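Local coordinates for Rnh (Ribonuclease H) (Chlorobaculum tepidum, PDB 3H08), which probably cuts the RNA strand of RNA-DNA hybrids as a magnesium-dependent endonuclease of the RNase H family, at residues A24-G29 against K33-Y38; K54-L59 against V65-D70; K97-E100 against L104-E107. The protein carries 3 engineered substitutions. All blocks are in the same frame, centred on the assembly; numbering follows the deposited sequence. Where two conformers were deposited one is given.

Interaction 1 of 3, residues A24-G29 against K33-Y38; sequences ALLMYG and KEISGY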
loop_
_atom_site.group_PDB
_atom_site.type_symbol
_atom_site.label_atom_id
_atom_site.label_comp_id
_atom_site.label_asym_id
_atom_site.label_seq_id
_atom_site.Cartn_x
_atom_site.Cartn_y
_atom_site.Cartn_z
ATOM N N ALA A 24 1.405 3.698 -6.865
ATOM C CA ALA A 24 2.035 4.463 -5.799
ATOM C C ALA A 24 2.790 5.640 -6.411
ATOM O O ALA A 24 3.418 5.514 -7.460
ATOM C CB ALA A 24 2.973 3.592 -4.959
ATOM N N LEU A 25 2.758 6.750 -5.702
ATOM C CA LEU A 25 3.465 7.959 -6.040
ATOM C C LEU A 25 4.364 8.266 -4.851
ATOM O O LEU A 25 3.890 8.375 -3.700
ATOM C CB LEU A 25 2.459 9.100 -6.258
ATOM C CG LEU A 25 2.982 10.469 -6.561
ATOM C CD1 LEU A 25 3.970 10.407 -7.629
ATOM C CD2 LEU A 25 1.793 11.344 -6.946
ATOM N N LEU A 26 5.662 8.306 -5.126
ATOM C CA LEU A 26 6.691 8.593 -4.137
ATOM C C LEU A 26 7.169 10.006 -4.344
ATOM O O LEU A 26 7.471 10.398 -5.473
ATOM C CB LEU A 26 7.884 7.625 -4.286
ATOM C CG LEU A 26 7.634 6.188 -3.830
ATOM C CD1 LEU A 26 6.967 5.396 -4.887
ATOM C CD2 LEU A 26 8.921 5.540 -3.413
ATOM N N MET A 27 7.244 10.777 -3.276
ATOM C CA MET A 27 7.574 12.187 -3.341
ATOM C C MET A 27 8.693 12.554 -2.367
ATOM O O MET A 27 8.665 12.202 -1.202
ATOM C CB MET A 27 6.315 12.986 -2.999
ATOM C CG MET A 27 6.531 14.419 -2.874
ATOM S SD MET A 27 4.981 15.153 -2.360
ATOM C CE MET A 27 3.941 14.743 -3.731
ATOM N N TYR A 28 9.679 13.288 -2.868
ATOM C CA TYR A 28 10.732 13.865 -2.042
ATOM C C TYR A 28 11.029 15.270 -2.585
ATOM O O TYR A 28 11.680 15.421 -3.613
ATOM C CB TYR A 28 11.945 12.961 -2.090
ATOM C CG TYR A 28 13.119 13.456 -1.293
ATOM C CD1 TYR A 28 13.042 13.614 0.089
ATOM C CD2 TYR A 28 14.331 13.758 -1.922
ATOM C CE1 TYR A 28 14.129 14.093 0.804
ATOM C CE2 TYR A 28 15.403 14.211 -1.222
ATOM C CZ TYR A 28 15.310 14.377 0.132
ATOM O OH TYR A 28 16.409 14.845 0.801
ATOM N N GLY A 29 10.516 16.288 -1.902
ATOM C CA GLY A 29 10.509 17.646 -2.413
ATOM C C GLY A 29 9.861 17.728 -3.776
ATOM O O GLY A 29 8.730 17.246 -3.984
ATOM N N LYS A 33 8.258 9.910 -8.195
ATOM C CA LYS A 33 8.409 8.608 -8.865
ATOM C C LYS A 33 7.027 7.952 -8.827
ATOM O O LYS A 33 6.370 7.967 -7.790
ATOM C CB LYS A 33 9.426 7.712 -8.125
ATOM C CG LYS A 33 9.602 6.281 -8.739
ATOM C CD LYS A 33 10.687 5.416 -8.038
ATOM C CE LYS A 33 12.032 6.133 -7.902
ATOM N NZ LYS A 33 13.121 5.268 -7.279
ATOM N N GLU A 34 6.592 7.432 -9.970
ATOM C CA GLU A 34 5.349 6.707 -10.112
ATOM C C GLU A 34 5.638 5.247 -10.424
ATOM O O GLU A 34 6.486 4.926 -11.263
ATOM C CB GLU A 34 4.480 7.309 -11.215
ATOM C CG GLU A 34 4.073 8.734 -10.916
ATOM C CD GLU A 34 3.228 9.408 -11.981
ATOM O OE1 GLU A 34 3.114 8.895 -13.139
ATOM O OE2 GLU A 34 2.676 10.490 -11.652
ATOM N N ILE A 35 4.878 4.372 -9.793
ATOM C CA ILE A 35 4.900 2.942 -10.117
ATOM C C ILE A 35 3.484 2.423 -10.136
ATOM O O ILE A 35 2.609 2.982 -9.453
ATOM C CB ILE A 35 5.753 2.160 -9.114
ATOM C CG1 ILE A 35 5.247 2.344 -7.705
ATOM C CG2 ILE A 35 7.199 2.640 -9.206
ATOM C CD1 ILE A 35 5.888 1.440 -6.670
ATOM N N SER A 36 3.277 1.312 -10.825
ATOM C CA SER A 36 1.973 0.668 -10.838
ATOM C C SER A 36 2.075 -0.742 -11.370
ATOM O O SER A 36 3.076 -1.120 -11.995
ATOM C CB SER A 36 1.061 1.460 -11.736
ATOM O OG SER A 36 1.534 1.491 -13.078
ATOM N N GLY A 37 1.018 -1.507 -11.162
ATOM C CA GLY A 37 0.971 -2.840 -11.709
ATOM C C GLY A 37 -0.425 -3.435 -11.675
ATOM O O GLY A 37 -1.361 -2.847 -11.143
ATOM N N TYR A 38 -0.504 -4.648 -12.218
ATOM C CA TYR A 38 -1.736 -5.348 -12.505
ATOM C C TYR A 38 -1.746 -6.747 -11.850
ATOM O O TYR A 38 -0.688 -7.394 -11.691
ATOM C CB TYR A 38 -1.829 -5.531 -14.040
ATOM C CG TYR A 38 -2.929 -6.445 -14.505
ATOM C CD1 TYR A 38 -4.253 -6.041 -14.478
ATOM C CD2 TYR A 38 -2.646 -7.701 -15.036
ATOM C CE1 TYR A 38 -5.260 -6.889 -14.886
ATOM C CE2 TYR A 38 -3.653 -8.555 -15.458
ATOM C CZ TYR A 38 -4.961 -8.146 -15.406
ATOM O OH TYR A 38 -5.968 -8.998 -15.884
#

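Interaction 2 of 3, residues K54-L59 against V65-D70; sequences KGLEAL and VQLYSD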
loop_
_atom_site.group_PDB
_atom_site.type_symbol
_atom_site.label_atom_id
_atom_site.label_comp_id
_atom_site.label_asym_id
_atom_site.label_seq_id
_atom_site.Cartn_x
_atom_site.Cartn_y
_atom_site.Cartn_z
ATOM N N LYS A 54 4.723 -2.317 -2.724
ATOM C CA LYS A 54 5.471 -1.923 -3.897
ATOM C C LYS A 54 6.052 -0.510 -3.702
ATOM O O LYS A 54 7.198 -0.259 -4.084
ATOM C CB LYS A 54 4.580 -2.018 -5.129
ATOM C CG LYS A 54 4.159 -3.431 -5.478
ATOM C CD LYS A 54 5.303 -4.223 -5.982
ATOM C CE LYS A 54 4.829 -5.519 -6.520
ATOM N NZ LYS A 54 5.993 -6.338 -6.932
ATOM N N GLY A 55 5.275 0.406 -3.117
ATOM C CA GLY A 55 5.768 1.724 -2.819
ATOM C C GLY A 55 7.000 1.659 -1.934
ATOM O O GLY A 55 7.990 2.319 -2.183
ATOM N N LEU A 56 6.920 0.897 -0.850
ATOM C CA LEU A 56 8.058 0.771 0.055
ATOM C C LEU A 56 9.244 0.064 -0.615
ATOM O O LEU A 56 10.388 0.429 -0.365
ATOM C CB LEU A 56 7.640 0.091 1.354
ATOM C CG LEU A 56 6.672 0.915 2.220
ATOM C CD1 LEU A 56 6.077 0.031 3.305
ATOM C CD2 LEU A 56 7.322 2.122 2.829
ATOM N N GLU A 57 8.972 -0.941 -1.439
ATOM C CA GLU A 57 10.035 -1.652 -2.161
ATOM C C GLU A 57 10.782 -0.743 -3.143
ATOM O O GLU A 57 11.925 -1.028 -3.496
ATOM C CB GLU A 57 9.480 -2.853 -2.890
ATOM C CG GLU A 57 9.179 -3.999 -1.979
ATOM C CD GLU A 57 8.662 -5.257 -2.678
ATOM O OE1 GLU A 57 8.262 -5.208 -3.856
ATOM O OE2 GLU A 57 8.671 -6.327 -2.009
ATOM N N ALA A 58 10.130 0.339 -3.569
ATOM C CA ALA A 58 10.720 1.287 -4.542
ATOM C C ALA A 58 11.739 2.224 -3.915
ATOM O O ALA A 58 12.502 2.880 -4.614
ATOM C CB ALA A 58 9.646 2.086 -5.210
ATOM N N LEU A 59 11.797 2.258 -2.604
ATOM C CA LEU A 59 12.803 3.052 -1.929
ATOM C C LEU A 59 14.180 2.375 -2.054
ATOM O O LEU A 59 14.321 1.186 -1.788
ATOM C CB LEU A 59 12.425 3.208 -0.477
ATOM C CG LEU A 59 11.114 3.911 -0.198
ATOM C CD1 LEU A 59 10.698 3.674 1.224
ATOM C CD2 LEU A 59 11.210 5.350 -0.458
ATOM N N VAL A 65 9.212 7.406 6.355
ATOM C CA VAL A 65 8.152 7.433 5.372
ATOM C C VAL A 65 6.860 7.909 5.992
ATOM O O VAL A 65 6.447 7.448 7.056
ATOM C CB VAL A 65 7.937 6.035 4.715
ATOM C CG1 VAL A 65 6.774 6.067 3.739
ATOM C CG2 VAL A 65 9.212 5.539 4.072
ATOM N N GLN A 66 6.204 8.822 5.298
ATOM C CA GLN A 66 4.813 9.169 5.612
ATOM C C GLN A 66 3.975 8.581 4.470
ATOM O O GLN A 66 4.136 8.966 3.333
ATOM C CB GLN A 66 4.643 10.692 5.640
ATOM C CG GLN A 66 5.514 11.384 6.676
ATOM C CD GLN A 66 4.950 11.267 8.066
ATOM O OE1 GLN A 66 3.767 11.258 8.236
ATOM N NE2 GLN A 66 5.808 11.241 9.059
ATOM N N LEU A 67 3.133 7.618 4.789
ATOM C CA LEU A 67 2.368 6.860 3.799
ATOM C C LEU A 67 0.903 7.143 3.932
ATOM O O LEU A 67 0.323 6.928 5.002
ATOM C CB LEU A 67 2.662 5.365 3.940
ATOM C CG LEU A 67 2.221 4.515 2.739
ATOM C CD1 LEU A 67 3.082 3.313 2.607
ATOM C CD2 LEU A 67 0.794 4.113 2.897
ATOM N N TYR A 68 0.328 7.667 2.855
ATOM C CA TYR A 68 -1.097 8.048 2.764
ATOM C C TYR A 68 -1.861 7.027 1.933
ATOM O O TYR A 68 -1.550 6.820 0.743
ATOM C CB TYR A 68 -1.231 9.436 2.119
ATOM C CG TYR A 68 -0.773 10.525 3.034
ATOM C CD1 TYR A 68 -1.665 11.191 3.848
ATOM C CD2 TYR A 68 0.572 10.845 3.133
ATOM C CE1 TYR A 68 -1.227 12.195 4.701
ATOM C CE2 TYR A 68 1.027 11.849 3.987
ATOM C CZ TYR A 68 0.118 12.495 4.799
ATOM O OH TYR A 68 0.518 13.513 5.637
ATOM N N SER A 69 -2.854 6.387 2.545
ATOM C CA SER A 69 -3.700 5.385 1.876
ATOM C C SER A 69 -5.187 5.581 2.171
ATOM O O SER A 69 -5.531 5.962 3.262
ATOM C CB SER A 69 -3.272 3.985 2.378
ATOM O OG SER A 69 -4.038 2.935 1.809
ATOM N N ASP A 70 -6.088 5.256 1.229
ATOM C CA ASP A 70 -7.544 5.229 1.541
ATOM C C ASP A 70 -7.953 3.916 2.191
ATOM O O ASP A 70 -9.116 3.745 2.554
ATOM C CB ASP A 70 -8.387 5.450 0.291
ATOM C CG ASP A 70 -9.862 5.517 0.579
ATOM O OD1 ASP A 70 -10.273 6.346 1.431
ATOM O OD2 ASP A 70 -10.615 4.754 -0.052
#

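Interaction 3 of 3, residues K97-E100 against L104-E107; sequences KPVE and LWQE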
loop_
_atom_site.group_PDB
_atom_site.type_symbol
_atom_site.label_atom_id
_atom_site.label_comp_id
_atom_site.label_asym_id
_atom_site.label_seq_id
_atom_site.Cartn_x
_atom_site.Cartn_y
_atom_site.Cartn_z
ATOM N N LYS A 97 -10.250 -18.012 11.302
ATOM C CA LYS A 97 -9.226 -17.988 12.353
ATOM C C LYS A 97 -7.949 -17.400 11.786
ATOM O O LYS A 97 -7.433 -16.435 12.339
ATOM C CB LYS A 97 -8.969 -19.398 12.908
ATOM C CG LYS A 97 -8.415 -19.438 14.331
ATOM C CD LYS A 97 -9.510 -19.201 15.359
ATOM C CE LYS A 97 -9.074 -19.633 16.754
ATOM N NZ LYS A 97 -7.994 -18.745 17.278
ATOM N N PRO A 98 -7.464 -17.956 10.651
ATOM C CA PRO A 98 -6.262 -17.405 10.055
ATOM C C PRO A 98 -6.544 -16.050 9.463
ATOM O O PRO A 98 -7.558 -15.845 8.790
ATOM C CB PRO A 98 -5.905 -18.406 8.941
ATOM C CG PRO A 98 -6.808 -19.558 9.116
ATOM C CD PRO A 98 -8.003 -19.059 9.837
ATOM N N VAL A 99 -5.628 -15.138 9.683
ATOM C CA VAL A 99 -5.701 -13.832 9.068
ATOM C C VAL A 99 -5.568 -14.036 7.559
ATOM O O VAL A 99 -4.914 -14.974 7.110
ATOM C CB VAL A 99 -4.591 -12.922 9.654
ATOM C CG1 VAL A 99 -4.454 -11.632 8.878
ATOM C CG2 VAL A 99 -4.892 -12.632 11.117
ATOM N N GLU A 100 -6.253 -13.208 6.771
ATOM C CA GLU A 100 -6.152 -13.299 5.330
ATOM C C GLU A 100 -4.889 -12.577 4.887
ATOM O O GLU A 100 -4.408 -11.645 5.580
ATOM C CB GLU A 100 -7.387 -12.679 4.649
ATOM C CG GLU A 100 -8.714 -13.370 5.008
ATOM C CD GLU A 100 -9.342 -14.133 3.835
ATOM O OE1 GLU A 100 -9.100 -13.764 2.654
ATOM O OE2 GLU A 100 -10.107 -15.088 4.090
ATOM N N LEU A 104 1.226 -11.131 2.226
ATOM C CA LEU A 104 1.427 -9.691 2.080
ATOM C C LEU A 104 1.739 -9.022 3.407
ATOM O O LEU A 104 2.639 -8.189 3.480
ATOM C CB LEU A 104 0.219 -9.049 1.393
ATOM C CG LEU A 104 -0.125 -9.587 0.005
ATOM C CD1 LEU A 104 -1.265 -8.797 -0.597
ATOM C CD2 LEU A 104 1.049 -9.507 -0.931
ATOM N N TRP A 105 1.050 -9.423 4.476
ATOM C CA TRP A 105 1.416 -8.890 5.797
ATOM C C TRP A 105 2.871 -9.194 6.177
ATOM O O TRP A 105 3.517 -8.359 6.805
ATOM C CB TRP A 105 0.463 -9.351 6.897
ATOM C CG TRP A 105 -0.892 -8.822 6.753
ATOM C CD1 TRP A 105 -2.013 -9.527 6.439
ATOM C CD2 TRP A 105 -1.300 -7.440 6.830
ATOM N NE1 TRP A 105 -3.107 -8.702 6.379
ATOM C CE2 TRP A 105 -2.701 -7.410 6.603
ATOM C CE3 TRP A 105 -0.637 -6.247 7.095
ATOM C CZ2 TRP A 105 -3.437 -6.227 6.644
ATOM C CZ3 TRP A 105 -1.383 -5.077 7.153
ATOM C CH2 TRP A 105 -2.752 -5.079 6.899
ATOM N N GLN A 106 3.408 -10.347 5.788
ATOM C CA GLN A 106 4.802 -10.671 6.096
ATOM C C GLN A 106 5.742 -9.725 5.383
ATOM O O GLN A 106 6.804 -9.378 5.900
ATOM C CB GLN A 106 5.110 -12.108 5.691
ATOM C CG GLN A 106 4.568 -13.085 6.697
ATOM C CD GLN A 106 4.557 -14.522 6.223
ATOM O OE1 GLN A 106 4.457 -15.425 7.034
ATOM N NE2 GLN A 106 4.639 -14.736 4.909
ATOM N N GLU A 107 5.373 -9.349 4.172
ATOM C CA GLU A 107 6.174 -8.398 3.412
ATOM C C GLU A 107 6.149 -7.032 4.083
ATOM O O GLU A 107 7.179 -6.380 4.197
ATOM C CB GLU A 107 5.672 -8.296 1.976
ATOM C CG GLU A 107 6.146 -9.379 1.104
ATOM C CD GLU A 107 7.666 -9.358 1.021
ATOM O OE1 GLU A 107 8.233 -8.372 0.468
ATOM O OE2 GLU A 107 8.288 -10.276 1.560
#

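Interaction 1 of 3, residues A24-G29 against K33-Y38
Ala24 and Ile35 face each other where strands 18-28 and 31-39 run antiparallel as a beta hairpin, with Leu26 and Lys33 forming the other hydrogen-bonded pair. Each pair is closed by two backbone bonds: Ala24 N gives to Ile35 O at 2.9 Å and Ile35 N returns a bond to Ala24 O, while Leu26 N to Lys33 O, 2.8 Å long and almost straight (174°), is answered by Lys33 N to Leu26 O. Between them stands the non-hydrogen-bonded pair Leu25 and Glu34, whose CA-H groups lean on Lys33 O and Ala24 O. Packing is close beside Ala24, whose CB lies 3.8 Å from Ile35 CG1, with CD1 of the same branch scarcely farther off. Ile35 holds CG1 between its backbone N and carbonyl carbon (chi1 58°), a crowded position that also sets CG1 3.7 Å from Ala24 O. Leu26 meets this branch more loosely, CD1 to Ile35 CD1 at 4.5 Å. Lys33 is the looser, partly exposed margin: its CB approaches Leu26 CB at 4.1 Å, after which the chain bends at chi3 and carries the ammonium away from 24-29. On the other face, with CG opposite its backbone N (chi1 177°), the Leu25 chain runs beside Glu34, and its CD1 lies 3.7 Å from Glu34 CG and 3.4 Å from Lys33 O. Only the methylene part of Glu34 serves this apolar contact; its carboxylate makes salt bridges to Arg32 and Arg133. The Leu25 face packs against helix 129-144 through Tyr130, Arg133 and Leu137, the Leu26 face meets Gly55 of helix 44-57 and Leu59 of the loop that follows, and backbone bonds from Leu25 and Met27 join strand 18-28 to strand 4-13.

Interaction 2 of 3, residues K54-L59 against V65-D70
The helix-on-sheet core of the RNase H fold is built here by Leu56 of helix 44-57 and the following Leu59, which pack on Val65 and Leu67 of strand 64-69, which lies between strands 4-13 and 116-121. No hydrogen bond crosses the contact, and three apolar approaches carry it. Leu56 brings CD2 to the forked end of Val65, 4.1 Å from CG1 and at the same distance from CG2. The side chains cross obliquely, and one leucine methyl meets both arms of the fork. Val65 has CG1 anti to its backbone N (chi1 177°), an orientation that presents both methyls to the helix side. The closest approach falls at the other leucine, where Leu59 CD1 touches Val65 CG2 at 3.7 Å. Val65 CG2 is thus shared by two leucines. Leu59 is brought round by the local winding of the chain, its N bonding to Leu56 O at 3.2 Å. Farther along the strand, Leu67 comes up to the branch point of Leu56, CD1 to CG at 4.3 Å, a looser touch that extends the apolar patch toward the active site. Ile7 of strand 4-13 and Val117 of strand 116-121 continue the patch to either side of Val65, while Tyr68, on the other face of the sheet, stacks on His120. Just past the strand sits Asp70, a predicted magnesium ligand whose OD1 takes a salt bridge from Lys121 and a bond from Gly124 N; the side chain of Leu67 lies about 8 Å from the bound magnesium ion. A helix laying its apolar side on the sheet, with a metal-binding carboxylate at a strand's end, is characteristic of the RNase H fold.

Interaction 3 of 3, residues K97-E100 against L104-E107
Trp105 of helix 102-114 turns its indole toward Val99 and Glu100 of the preceding loop. From CB, which points toward 97-100, the chain places CG opposite the carbonyl carbon (chi1 -66°), swinging the five-membered ring out with CD1 and NE1 foremost. CD1 meets two partners: Glu100 O, 3.3 Å away at the ring edge and close to the ring plane, and Val99 CG1 at 4.0 Å. NE1, next along that edge, has the same methyl at 4.1 Å and is hydrogen-bonded to Tyr73 OH. Val99 crosses the indole at about a right angle, its CG1 coming in obliquely. The carboxylate of Glu100 leads away toward the exposed side, so this residue takes part through its backbone carbonyl. Beyond NE1 the indole is gripped by other parts of the chain, with Trp86 and Tyr73 meeting it edge-to-face. Replacing Trp105 with a leucine would probably leave Tyr73 OH without its N-H partner and Val99 CG1 without the indole it rests on. Helix 82-88 and the loop after it, which holds 97-100, probably correspond to the basic protrusion of related RNases H. Trp105, on helix 102-114, sits among helices 44-57, 72-79 and 82-88, touching Leu49, Tyr73 and Leu83.

In the fold
Interactions 1 and 2 serve the same sheet and touch each other: Leu26 CD2 lies 3.7 Å from Leu59 CD2, and Ile35 also reaches the backbone of helix 44-57. Interaction 2 is the buried one, purely apolar and nearest the chain's centre; interaction 1, toward the edge strand, is instead held by a backbone ladder and is only partly buried. Interaction 3, about 24 Å from interaction 1 centre to centre and on the opposite side of the chain's centre, is also partly buried and sets a more exposed loop against a buried tryptophan, whose indole meets a valine methyl and a backbone carbonyl. It meets interaction 2 where Glu57 and Glu107 bring like charges close together.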